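Local coordinates for gram-negative insecticidal protein (Chromobacterium piscinae, PDB 6FBM), which acts as an insecticidal toxin of the MACPF and beta-tripod families and, as in other MACPF toxins, probably forms pores in target-cell membranes, at residues L10-G15 against R55-P60; D48-E53 against V65-H70; E126-W131 against E264-Y269; F41-E46 against A139-M144. All coordinates share one frame; numbering follows the deposited sequence.

Three contacts involve amino-terminal segments (contacts 1, 2 and 4), and contact 3 packs helix 255-269 on strand 120-134; each also has residues touching a second subunit. Contacts 1 and 2, with centres about 10 Å apart, share a hairpin: its strands 47-52 and 55-60 are hydrogen-bonded to each other, and each strand belongs to one contact. Contact 3, about 12 Å from contact 2 between centres, continues from it through the pairing of strands 64-78 and 120-134. It is tied to contact 1 by the Arg55-Asp268 salt bridge and by Trp131 NE1 bonding Pro14 O. Contact 4 borders contact 1 through Phe43 against Pro60, while its nearest atoms stay about 14 Å from contact 3.

Contact 1: L10-G15 against R55-P60; sequences LGNLPG and RSYTFP
The irregular segment 10-15 runs antiparallel beside strand 55-60, with Gly11 CA and Phe59 CA 4.4 Å apart and Leu13 set against Tyr57 at the next step. Leu13 N donates to Thr58 O at 3.0 Å, while Asn12 turns its side chain to the same threonine. Asn12 chi1 of 69° places CG between its own backbone N and carbonyl carbon, and from there the amide oxygen bends back to the strand. Asn12 OD1 takes Thr58 N at 2.6 Å in a fairly straight bond, with an N-H...O angle of 165°. The same oxygen accepts from Thr58 OG1 at 3.1 Å, the hydroxyl coming from above the carbonyl plane, so two donors of one residue grip one atom from different directions. Gly11 CA lies 3.1 Å from Thr58 OG1, and a CB on it would collide with Thr58 O and Phe59 N.

Beyond the polar centre the packing is apolar. Leu13 crosses the Tyr57 side chain at about a right angle, its CD1 branch 3.6 Å from Tyr57 CB, and its CD2 branch lies beside Phe59. Pro14 CD meets Tyr57 CE1, while at the other end Leu10 CD2 reaches Pro60 CG at 3.6 Å.

Next to this patch the second subunit adds further bonds: its Asn12 ND2 reaches Ser56 O, and its Arg55 NH1 reaches Ser56 OG. Thr58 N and O on this edge of the strand are thus met by the Asn12 side chain and Leu13 N of an irregular segment, and the two bonds to Asn12 OD1 should help fix the rotation of that amide.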
# COMPACT_ATOMS: atom_id res chain seq x y z
N LEU A 10 -10.74 -20.35 -13.46
CA LEU A 10 -12.15 -20.36 -13.20
C LEU A 10 -12.69 -19.01 -12.81
O LEU A 10 -13.81 -18.98 -12.35
CB LEU A 10 -12.48 -21.37 -12.09
CG LEU A 10 -12.19 -22.85 -12.43
CD1 LEU A 10 -12.32 -23.74 -11.20
CD2 LEU A 10 -13.07 -23.40 -13.54
N GLY A 11 -11.98 -17.91 -13.05
CA GLY A 11 -12.51 -16.59 -12.75
C GLY A 11 -12.27 -16.17 -11.30
O GLY A 11 -11.74 -16.94 -10.51
N ASN A 12 -12.67 -14.96 -10.98
CA ASN A 12 -12.32 -14.36 -9.70
C ASN A 12 -13.52 -14.21 -8.74
O ASN A 12 -13.38 -13.57 -7.71
CB ASN A 12 -11.68 -12.98 -9.95
CG ASN A 12 -12.69 -11.97 -10.47
OD1 ASN A 12 -13.68 -12.35 -11.06
ND2 ASN A 12 -12.40 -10.73 -10.32
N LEU A 13 -14.68 -14.77 -9.08
CA LEU A 13 -15.85 -14.65 -8.22
C LEU A 13 -15.59 -15.52 -7.01
O LEU A 13 -15.35 -16.70 -7.16
CB LEU A 13 -17.11 -15.15 -8.91
CG LEU A 13 -18.41 -15.07 -8.08
CD1 LEU A 13 -18.95 -13.63 -7.97
CD2 LEU A 13 -19.43 -16.04 -8.67
N PRO A 14 -15.62 -14.92 -5.80
CA PRO A 14 -15.42 -15.75 -4.62
C PRO A 14 -16.46 -16.88 -4.51
O PRO A 14 -17.65 -16.70 -4.83
CB PRO A 14 -15.58 -14.74 -3.48
CG PRO A 14 -15.15 -13.45 -4.05
CD PRO A 14 -15.64 -13.47 -5.47
N GLY A 15 -15.96 -18.05 -4.12
CA GLY A 15 -16.76 -19.26 -4.07
C GLY A 15 -16.50 -20.21 -5.22
O GLY A 15 -16.67 -21.42 -5.06
N ARG A 55 -18.68 -3.99 -8.50
CA ARG A 55 -17.49 -4.71 -8.91
C ARG A 55 -17.77 -5.78 -9.95
O ARG A 55 -18.83 -6.37 -9.95
CB ARG A 55 -16.83 -5.36 -7.71
CG ARG A 55 -16.56 -4.44 -6.57
CD ARG A 55 -15.96 -5.27 -5.47
NE ARG A 55 -15.71 -4.53 -4.23
CZ ARG A 55 -14.98 -5.00 -3.22
NH1 ARG A 55 -14.39 -6.20 -3.27
NH2 ARG A 55 -14.84 -4.27 -2.12
N SER A 56 -16.78 -6.03 -10.80
CA SER A 56 -16.87 -7.05 -11.81
C SER A 56 -16.25 -8.35 -11.37
O SER A 56 -15.15 -8.39 -10.83
CB SER A 56 -16.22 -6.59 -13.10
OG SER A 56 -16.90 -7.21 -14.18
N TYR A 57 -16.96 -9.44 -11.63
CA TYR A 57 -16.49 -10.75 -11.28
C TYR A 57 -16.64 -11.66 -12.47
O TYR A 57 -17.54 -11.49 -13.27
CB TYR A 57 -17.35 -11.25 -10.13
CG TYR A 57 -17.07 -10.55 -8.81
CD1 TYR A 57 -15.92 -10.78 -8.10
CD2 TYR A 57 -17.95 -9.63 -8.32
CE1 TYR A 57 -15.65 -10.14 -6.92
CE2 TYR A 57 -17.70 -8.95 -7.12
CZ TYR A 57 -16.54 -9.17 -6.45
OH TYR A 57 -16.33 -8.50 -5.27
N THR A 58 -15.75 -12.64 -12.59
CA THR A 58 -15.87 -13.66 -13.61
C THR A 58 -16.03 -15.03 -12.98
O THR A 58 -15.62 -15.25 -11.84
CB THR A 58 -14.65 -13.66 -14.54
OG1 THR A 58 -13.47 -13.81 -13.77
CG2 THR A 58 -14.59 -12.35 -15.34
N PHE A 59 -16.63 -15.94 -13.72
CA PHE A 59 -16.87 -17.31 -13.26
C PHE A 59 -17.18 -18.14 -14.50
O PHE A 59 -17.48 -17.58 -15.54
CB PHE A 59 -18.03 -17.37 -12.27
CG PHE A 59 -19.29 -16.81 -12.81
CD1 PHE A 59 -19.54 -15.45 -12.79
CD2 PHE A 59 -20.25 -17.65 -13.36
CE1 PHE A 59 -20.71 -14.93 -13.31
CE2 PHE A 59 -21.43 -17.14 -13.89
CZ PHE A 59 -21.67 -15.77 -13.87
N PRO A 60 -17.08 -19.48 -14.40
CA PRO A 60 -17.39 -20.30 -15.56
C PRO A 60 -18.85 -20.20 -16.02
O PRO A 60 -19.75 -20.21 -15.20
CB PRO A 60 -17.06 -21.72 -15.08
CG PRO A 60 -16.03 -21.48 -14.01
CD PRO A 60 -16.60 -20.31 -13.28

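Contact 2: D48-E53 against V65-H70; sequences DSIEIE and VHTYFH
The hairpin of strands 47-52 and 55-60 packs against strand 64-78 of the large antiparallel sheet, with Ile50 and Ile52 directed toward Val65 and Thr67. No backbone bond joins these two layers: the short strand axes come no closer than 9.4 Å and run nearly parallel, at 4°. Side chains bridge the gap. Ile50 carries its ethyl branch anti to the backbone N (chi1 -171°), and with chi2 also extended CD1 reaches Val65 CG1 at 3.7 Å. The same methyl meets Thr67 CG2 tip to tip at 4.0 Å.

This is face-to-face packing of a small two-stranded sheet on the curved sheet of the MACPF domain. Phe59 of the hairpin's other strand and Leu13 of the amino-terminal loop also rest on Val65, and Trp131 touches Ile52. Ile52 slides past Thr67 in the opposite direction, CG1 to CG2 at 3.8 Å, so the threonine offers its methyl to both isoleucines.

At the turn of the hairpin, Glu53 extends its chain across Phe69. Glu53 OE2 approaches Phe69 CD2 to 3.2 Å, obliquely, and the carboxylate and ring planes are 52° apart.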
# COMPACT_ATOMS: atom_id res chain seq x y z
N ASP A 48 -18.27 -16.04 -17.82
CA ASP A 48 -19.20 -14.95 -17.81
C ASP A 48 -18.63 -13.91 -16.88
O ASP A 48 -17.87 -14.23 -16.02
CB ASP A 48 -20.57 -15.44 -17.27
CG ASP A 48 -21.67 -15.34 -18.27
OD1 ASP A 48 -21.76 -14.20 -18.83
OD2 ASP A 48 -22.54 -16.30 -18.29
N SER A 49 -19.10 -12.68 -17.05
CA SER A 49 -18.86 -11.66 -16.06
C SER A 49 -20.17 -11.14 -15.53
O SER A 49 -21.17 -11.12 -16.21
CB SER A 49 -17.93 -10.55 -16.60
OG SER A 49 -18.65 -9.56 -17.33
N ILE A 50 -20.11 -10.71 -14.30
CA ILE A 50 -21.27 -10.27 -13.56
C ILE A 50 -20.86 -9.07 -12.70
O ILE A 50 -19.73 -9.02 -12.19
CB ILE A 50 -21.81 -11.42 -12.69
CG1 ILE A 50 -23.14 -11.08 -12.08
CG2 ILE A 50 -20.78 -11.86 -11.62
CD1 ILE A 50 -23.58 -12.07 -11.01
N GLU A 51 -21.78 -8.12 -12.56
CA GLU A 51 -21.63 -6.98 -11.69
C GLU A 51 -22.35 -7.23 -10.36
O GLU A 51 -23.53 -7.60 -10.32
CB GLU A 51 -22.16 -5.73 -12.35
CG GLU A 51 -21.55 -4.42 -11.81
CD GLU A 51 -22.59 -3.47 -11.25
OE1 GLU A 51 -22.64 -2.33 -11.79
OE2 GLU A 51 -23.28 -3.83 -10.24
N ILE A 52 -21.61 -7.08 -9.27
CA ILE A 52 -22.10 -7.27 -7.93
C ILE A 52 -21.62 -6.09 -7.11
O ILE A 52 -20.43 -5.98 -6.79
CB ILE A 52 -21.55 -8.57 -7.34
CG1 ILE A 52 -22.11 -9.77 -8.12
CG2 ILE A 52 -21.90 -8.70 -5.87
CD1 ILE A 52 -21.55 -11.10 -7.71
N GLU A 53 -22.54 -5.20 -6.76
CA GLU A 53 -22.25 -4.01 -5.97
C GLU A 53 -21.06 -3.23 -6.49
O GLU A 53 -20.11 -2.98 -5.76
CB GLU A 53 -21.98 -4.38 -4.50
CG GLU A 53 -23.23 -4.80 -3.73
CD GLU A 53 -23.02 -4.71 -2.24
OE1 GLU A 53 -22.28 -3.80 -1.79
OE2 GLU A 53 -23.58 -5.57 -1.52
N VAL A 65 -25.03 -18.01 -11.14
CA VAL A 65 -24.88 -17.17 -9.98
C VAL A 65 -26.18 -16.46 -9.76
O VAL A 65 -26.73 -15.86 -10.69
CB VAL A 65 -23.75 -16.15 -10.19
CG1 VAL A 65 -23.67 -15.19 -9.02
CG2 VAL A 65 -22.41 -16.87 -10.38
N HIS A 66 -26.64 -16.51 -8.52
CA HIS A 66 -27.81 -15.78 -8.05
C HIS A 66 -27.41 -14.89 -6.91
O HIS A 66 -27.10 -15.38 -5.83
CB HIS A 66 -28.91 -16.78 -7.61
CG HIS A 66 -29.64 -17.39 -8.76
ND1 HIS A 66 -29.20 -18.54 -9.38
CD2 HIS A 66 -30.70 -16.95 -9.48
CE1 HIS A 66 -29.97 -18.80 -10.42
NE2 HIS A 66 -30.89 -17.85 -10.50
N THR A 67 -27.39 -13.59 -7.12
CA THR A 67 -27.07 -12.66 -6.03
C THR A 67 -28.30 -12.51 -5.17
O THR A 67 -29.40 -12.42 -5.70
CB THR A 67 -26.58 -11.28 -6.52
OG1 THR A 67 -27.67 -10.56 -7.08
CG2 THR A 67 -25.48 -11.44 -7.52
N TYR A 68 -28.12 -12.54 -3.86
CA TYR A 68 -29.20 -12.24 -2.92
C TYR A 68 -28.54 -11.74 -1.64
O TYR A 68 -28.14 -12.51 -0.79
CB TYR A 68 -30.16 -13.43 -2.70
CG TYR A 68 -31.37 -13.11 -1.82
CD1 TYR A 68 -31.81 -11.78 -1.59
CD2 TYR A 68 -32.08 -14.14 -1.19
CE1 TYR A 68 -32.88 -11.50 -0.77
CE2 TYR A 68 -33.16 -13.88 -0.36
CZ TYR A 68 -33.57 -12.55 -0.15
OH TYR A 68 -34.64 -12.27 0.67
N PHE A 69 -28.39 -10.43 -1.51
CA PHE A 69 -27.75 -9.86 -0.35
C PHE A 69 -28.74 -9.91 0.82
O PHE A 69 -29.61 -9.05 0.93
CB PHE A 69 -27.30 -8.43 -0.66
CG PHE A 69 -26.49 -7.81 0.45
CD1 PHE A 69 -27.10 -7.41 1.64
CD2 PHE A 69 -25.10 -7.64 0.33
CE1 PHE A 69 -26.36 -6.88 2.69
CE2 PHE A 69 -24.36 -7.15 1.40
CZ PHE A 69 -24.99 -6.75 2.57
N HIS A 70 -28.62 -10.92 1.67
CA HIS A 70 -29.51 -11.07 2.83
C HIS A 70 -28.93 -12.00 3.90
O HIS A 70 -27.95 -12.71 3.67
CB HIS A 70 -30.92 -11.52 2.41
CG HIS A 70 -31.03 -12.98 2.18
ND1 HIS A 70 -30.22 -13.66 1.29
CD2 HIS A 70 -31.72 -13.93 2.86
CE1 HIS A 70 -30.48 -14.95 1.36
NE2 HIS A 70 -31.40 -15.15 2.30

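Contact 3: E126-W131 against E264-Y269; sequences EAHVLW and ESLLDY
Leu266 drives its CD1 branch against His128 while Leu267, the next residue of the helix, aims its own CD1 at Trp131. The first pair crosses at about a right angle: Leu266 CD1 sits 3.3 Å from His128 CB, a tight approach, and comes at the imidazole obliquely. Leu267 also crosses its partner nearly perpendicularly, but here the methyl lies in the indole plane, at the edge of the six-membered ring, with CD1 3.6 Å from Trp131 CZ3. Two torsions divide the work. Leu267 has CG anti to its backbone N (chi1 -162°), which swings the side chain across to the indole, whereas Trp131 chi1 of 50° tucks CG between the backbone N and carbonyl carbon and carries the ring's far edge toward the helix.

Between these two meetings Leu130 inserts CD1 alongside the helix backbone, 3.7 Å from Leu266 O and 4.1 Å from Leu267 CD1. The imidazole is anchored at its other end: His128 NE2 donates to Glu126 OE2 at 2.9 Å, nearly in the plane of the ring but from above the carboxylate plane. Tyr206 OH bonds the same carboxylate oxygen, and Trp262 meets the His128 ring edge-to-face, so the ring's rotation is probably well fixed.

Leu130 and Trp131 form a classic beta bulge facing Val177, at the point where the chain turns a corner. Residues 264-269 of helix 255-269 thus lie against strand 120-134, which pairs with strand 64-78 and with strands 170-177 and 179-187 in the curved antiparallel sheet of the MACPF domain.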
# COMPACT_ATOMS: atom_id res chain seq x y z
N GLU A 126 -25.95 -17.13 11.85
CA GLU A 126 -26.39 -16.04 11.04
C GLU A 126 -25.54 -16.05 9.81
O GLU A 126 -24.34 -15.77 9.86
CB GLU A 126 -26.28 -14.73 11.78
CG GLU A 126 -26.89 -13.59 10.99
CD GLU A 126 -26.85 -12.30 11.72
OE1 GLU A 126 -27.95 -11.74 11.87
OE2 GLU A 126 -25.77 -11.84 12.13
N ALA A 127 -26.17 -16.38 8.69
CA ALA A 127 -25.48 -16.53 7.42
C ALA A 127 -25.71 -15.26 6.61
O ALA A 127 -26.86 -14.89 6.33
CB ALA A 127 -26.00 -17.76 6.69
N HIS A 128 -24.62 -14.58 6.26
CA HIS A 128 -24.69 -13.36 5.48
C HIS A 128 -24.40 -13.74 4.03
O HIS A 128 -23.25 -13.76 3.61
CB HIS A 128 -23.70 -12.34 6.02
CG HIS A 128 -24.07 -11.83 7.38
ND1 HIS A 128 -24.40 -10.51 7.62
CD2 HIS A 128 -24.21 -12.47 8.57
CE1 HIS A 128 -24.71 -10.35 8.89
NE2 HIS A 128 -24.60 -11.52 9.49
N VAL A 129 -25.45 -14.06 3.29
CA VAL A 129 -25.30 -14.54 1.92
C VAL A 129 -25.11 -13.35 1.01
O VAL A 129 -25.85 -12.38 1.10
CB VAL A 129 -26.55 -15.30 1.44
CG1 VAL A 129 -26.37 -15.81 -0.00
CG2 VAL A 129 -26.89 -16.46 2.39
N LEU A 130 -24.09 -13.41 0.16
CA LEU A 130 -23.94 -12.45 -0.92
C LEU A 130 -24.53 -13.04 -2.21
O LEU A 130 -25.29 -12.38 -2.91
CB LEU A 130 -22.47 -12.07 -1.08
CG LEU A 130 -21.81 -11.56 0.20
CD1 LEU A 130 -20.32 -11.42 0.01
CD2 LEU A 130 -22.39 -10.24 0.70
N TRP A 131 -24.15 -14.28 -2.53
CA TRP A 131 -24.71 -14.97 -3.68
C TRP A 131 -24.67 -16.46 -3.50
O TRP A 131 -24.01 -16.97 -2.59
CB TRP A 131 -23.97 -14.59 -4.97
CG TRP A 131 -22.52 -14.71 -4.86
CD1 TRP A 131 -21.79 -15.82 -5.07
CD2 TRP A 131 -21.60 -13.66 -4.55
NE1 TRP A 131 -20.43 -15.54 -4.94
CE2 TRP A 131 -20.30 -14.20 -4.66
CE3 TRP A 131 -21.74 -12.31 -4.30
CZ2 TRP A 131 -19.16 -13.46 -4.39
CZ3 TRP A 131 -20.62 -11.56 -4.05
CH2 TRP A 131 -19.34 -12.13 -4.10
N GLU A 264 -19.13 -5.68 7.06
CA GLU A 264 -18.75 -4.88 5.88
C GLU A 264 -17.55 -5.47 5.12
O GLU A 264 -17.36 -5.17 3.96
CB GLU A 264 -18.54 -3.39 6.26
CG GLU A 264 -17.23 -3.08 7.00
CD GLU A 264 -17.18 -1.68 7.64
OE1 GLU A 264 -16.51 -1.55 8.71
OE2 GLU A 264 -17.80 -0.73 7.08
N SER A 265 -16.75 -6.32 5.76
CA SER A 265 -15.65 -7.01 5.10
C SER A 265 -16.08 -8.16 4.17
O SER A 265 -15.27 -8.68 3.42
CB SER A 265 -14.68 -7.61 6.14
OG SER A 265 -15.07 -8.92 6.57
N LEU A 266 -17.33 -8.61 4.24
CA LEU A 266 -17.71 -9.87 3.62
C LEU A 266 -17.42 -9.96 2.15
O LEU A 266 -16.99 -11.00 1.66
CB LEU A 266 -19.18 -10.20 3.89
CG LEU A 266 -19.46 -10.49 5.35
CD1 LEU A 266 -20.94 -10.67 5.51
CD2 LEU A 266 -18.67 -11.69 5.83
N LEU A 267 -17.59 -8.85 1.43
CA LEU A 267 -17.33 -8.88 -0.00
C LEU A 267 -15.91 -9.23 -0.37
O LEU A 267 -15.66 -9.86 -1.40
CB LEU A 267 -17.74 -7.58 -0.68
CG LEU A 267 -17.92 -7.65 -2.23
CD1 LEU A 267 -18.86 -8.75 -2.71
CD2 LEU A 267 -18.41 -6.29 -2.71
N ASP A 268 -14.98 -8.86 0.47
CA ASP A 268 -13.56 -9.08 0.21
C ASP A 268 -13.11 -10.43 0.77
O ASP A 268 -12.05 -10.94 0.39
CB ASP A 268 -12.70 -7.97 0.82
CG ASP A 268 -13.16 -6.56 0.42
OD1 ASP A 268 -13.24 -6.35 -0.77
OD2 ASP A 268 -13.46 -5.68 1.27
N TYR A 269 -13.89 -11.01 1.67
CA TYR A 269 -13.51 -12.26 2.31
C TYR A 269 -14.54 -13.35 2.16
O TYR A 269 -14.55 -14.28 2.95
CB TYR A 269 -13.30 -12.00 3.79
CG TYR A 269 -12.13 -11.13 4.08
CD1 TYR A 269 -10.86 -11.70 4.22
CD2 TYR A 269 -12.26 -9.75 4.22
CE1 TYR A 269 -9.77 -10.93 4.53
CE2 TYR A 269 -11.16 -8.96 4.52
CZ TYR A 269 -9.92 -9.56 4.69
OH TYR A 269 -8.82 -8.80 5.02

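Contact 4: F41-E46 against A139-M144; sequences FDFGGE and ATLRSM
The Phe41 ring bears Leu141 on one face and has the carbonyl oxygen of Met144 in its plane, at an edge. Leu141 CD2 stands 4.0 Å from the ring centroid and 14° off the normal, a CH-pi contact over the face, while Leu141 CB closes on Phe41 CE1 at 3.7 Å. Tyr171 meets the same ring edge-to-face.

In this way the loop between strands 35-39 and 47-52 is fastened to the end of helix 138-141, within the MACPF domain. The Phe43 ring has Phe41 CB of its own segment over one face; from segment 139-144, Met144 CE and Leu141 CD2 reach it obliquely, the former 3.8 Å from Phe43 CD1. Met144 gets its methyl there by bending at chi3 (71°), which turns CE toward Phe43; its CB and CG lie near Asp42 O. Around this apolar group the neighbouring loops supply Met63 and Leu135, both against Phe43.

Backbone bonds join the two segments beside the rings. Met144 N itself bonds Leu141 O at 2.7 Å, which probably helps orient the residue whose carbonyl meets the loop. Within the loop, Asp42 OD1 takes a weak bond from Gly44 N, as in an Asx turn. Across the contact, Asp42 N donates to Met144 O at 2.8 Å with an N-H...O angle of 167°, and Phe41 CA touches that same oxygen at 3.2 Å.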
# COMPACT_ATOMS: atom_id res chain seq x y z
N PHE A 41 -14.64 -31.79 -11.91
CA PHE A 41 -15.19 -31.39 -13.18
C PHE A 41 -14.28 -30.42 -13.88
O PHE A 41 -13.41 -29.81 -13.27
CB PHE A 41 -16.55 -30.77 -12.99
CG PHE A 41 -17.47 -31.57 -12.13
CD1 PHE A 41 -18.07 -32.71 -12.62
CD2 PHE A 41 -17.72 -31.20 -10.83
CE1 PHE A 41 -18.93 -33.46 -11.82
CE2 PHE A 41 -18.57 -31.95 -10.02
CZ PHE A 41 -19.17 -33.09 -10.53
N ASP A 42 -14.46 -30.35 -15.19
CA ASP A 42 -13.80 -29.41 -16.07
C ASP A 42 -14.97 -28.51 -16.46
O ASP A 42 -15.85 -28.95 -17.18
CB ASP A 42 -13.22 -30.15 -17.28
CG ASP A 42 -12.63 -29.21 -18.34
OD1 ASP A 42 -12.66 -27.97 -18.20
OD2 ASP A 42 -12.09 -29.70 -19.35
N PHE A 43 -14.98 -27.27 -15.98
CA PHE A 43 -16.14 -26.39 -16.15
C PHE A 43 -16.15 -25.55 -17.43
O PHE A 43 -17.03 -24.70 -17.60
CB PHE A 43 -16.31 -25.50 -14.92
CG PHE A 43 -16.78 -26.23 -13.71
CD1 PHE A 43 -18.06 -26.75 -13.67
CD2 PHE A 43 -15.94 -26.40 -12.61
CE1 PHE A 43 -18.49 -27.43 -12.55
CE2 PHE A 43 -16.38 -27.07 -11.49
CZ PHE A 43 -17.64 -27.58 -11.45
N GLY A 44 -15.17 -25.78 -18.31
CA GLY A 44 -14.99 -25.00 -19.52
C GLY A 44 -14.21 -23.74 -19.18
O GLY A 44 -14.32 -23.18 -18.02
N GLY A 45 -13.41 -23.30 -20.14
CA GLY A 45 -12.60 -22.09 -19.98
C GLY A 45 -13.34 -20.81 -20.32
O GLY A 45 -12.81 -19.73 -20.07
N GLU A 46 -14.57 -20.93 -20.86
CA GLU A 46 -15.37 -19.76 -21.14
C GLU A 46 -15.94 -19.22 -19.82
O GLU A 46 -16.42 -19.98 -18.98
CB GLU A 46 -16.49 -20.05 -22.14
CG GLU A 46 -16.03 -20.48 -23.52
CD GLU A 46 -16.09 -22.00 -23.75
OE1 GLU A 46 -16.16 -22.81 -22.77
OE2 GLU A 46 -16.06 -22.40 -24.95
N ALA A 139 -26.69 -35.27 -14.61
CA ALA A 139 -26.69 -35.74 -15.99
C ALA A 139 -25.93 -34.82 -16.95
O ALA A 139 -25.38 -35.29 -17.93
CB ALA A 139 -28.11 -35.99 -16.47
N THR A 140 -25.90 -33.53 -16.67
CA THR A 140 -25.11 -32.60 -17.49
C THR A 140 -23.63 -32.72 -17.13
O THR A 140 -22.76 -32.70 -18.02
CB THR A 140 -25.59 -31.16 -17.24
OG1 THR A 140 -26.96 -31.04 -17.61
CG2 THR A 140 -24.75 -30.14 -18.04
N LEU A 141 -23.36 -32.83 -15.84
CA LEU A 141 -21.99 -32.93 -15.34
C LEU A 141 -21.29 -34.21 -15.77
O LEU A 141 -20.05 -34.26 -15.84
CB LEU A 141 -21.95 -32.82 -13.81
CG LEU A 141 -22.30 -31.44 -13.21
CD1 LEU A 141 -22.59 -31.59 -11.72
CD2 LEU A 141 -21.16 -30.46 -13.48
N ARG A 142 -22.06 -35.25 -16.06
CA ARG A 142 -21.52 -36.53 -16.53
C ARG A 142 -20.59 -36.38 -17.70
O ARG A 142 -19.59 -37.10 -17.77
CB ARG A 142 -22.66 -37.48 -16.91
CG ARG A 142 -22.30 -38.97 -16.85
CD ARG A 142 -23.35 -39.74 -16.07
NE ARG A 142 -24.68 -39.54 -16.63
CZ ARG A 142 -25.85 -39.64 -15.97
NH1 ARG A 142 -25.89 -39.95 -14.68
NH2 ARG A 142 -26.99 -39.42 -16.62
N SER A 143 -20.86 -35.43 -18.59
CA SER A 143 -19.97 -35.14 -19.72
C SER A 143 -18.83 -34.15 -19.41
O SER A 143 -18.09 -33.76 -20.31
CB SER A 143 -20.79 -34.62 -20.92
OG SER A 143 -21.22 -33.29 -20.69
N MET A 144 -18.68 -33.75 -18.15
CA MET A 144 -17.73 -32.72 -17.75
C MET A 144 -16.74 -33.21 -16.71
O MET A 144 -16.10 -32.40 -16.05
CB MET A 144 -18.50 -31.51 -17.17
CG MET A 144 -19.31 -30.77 -18.22
SD MET A 144 -20.55 -29.76 -17.43
CE MET A 144 -19.62 -28.44 -16.66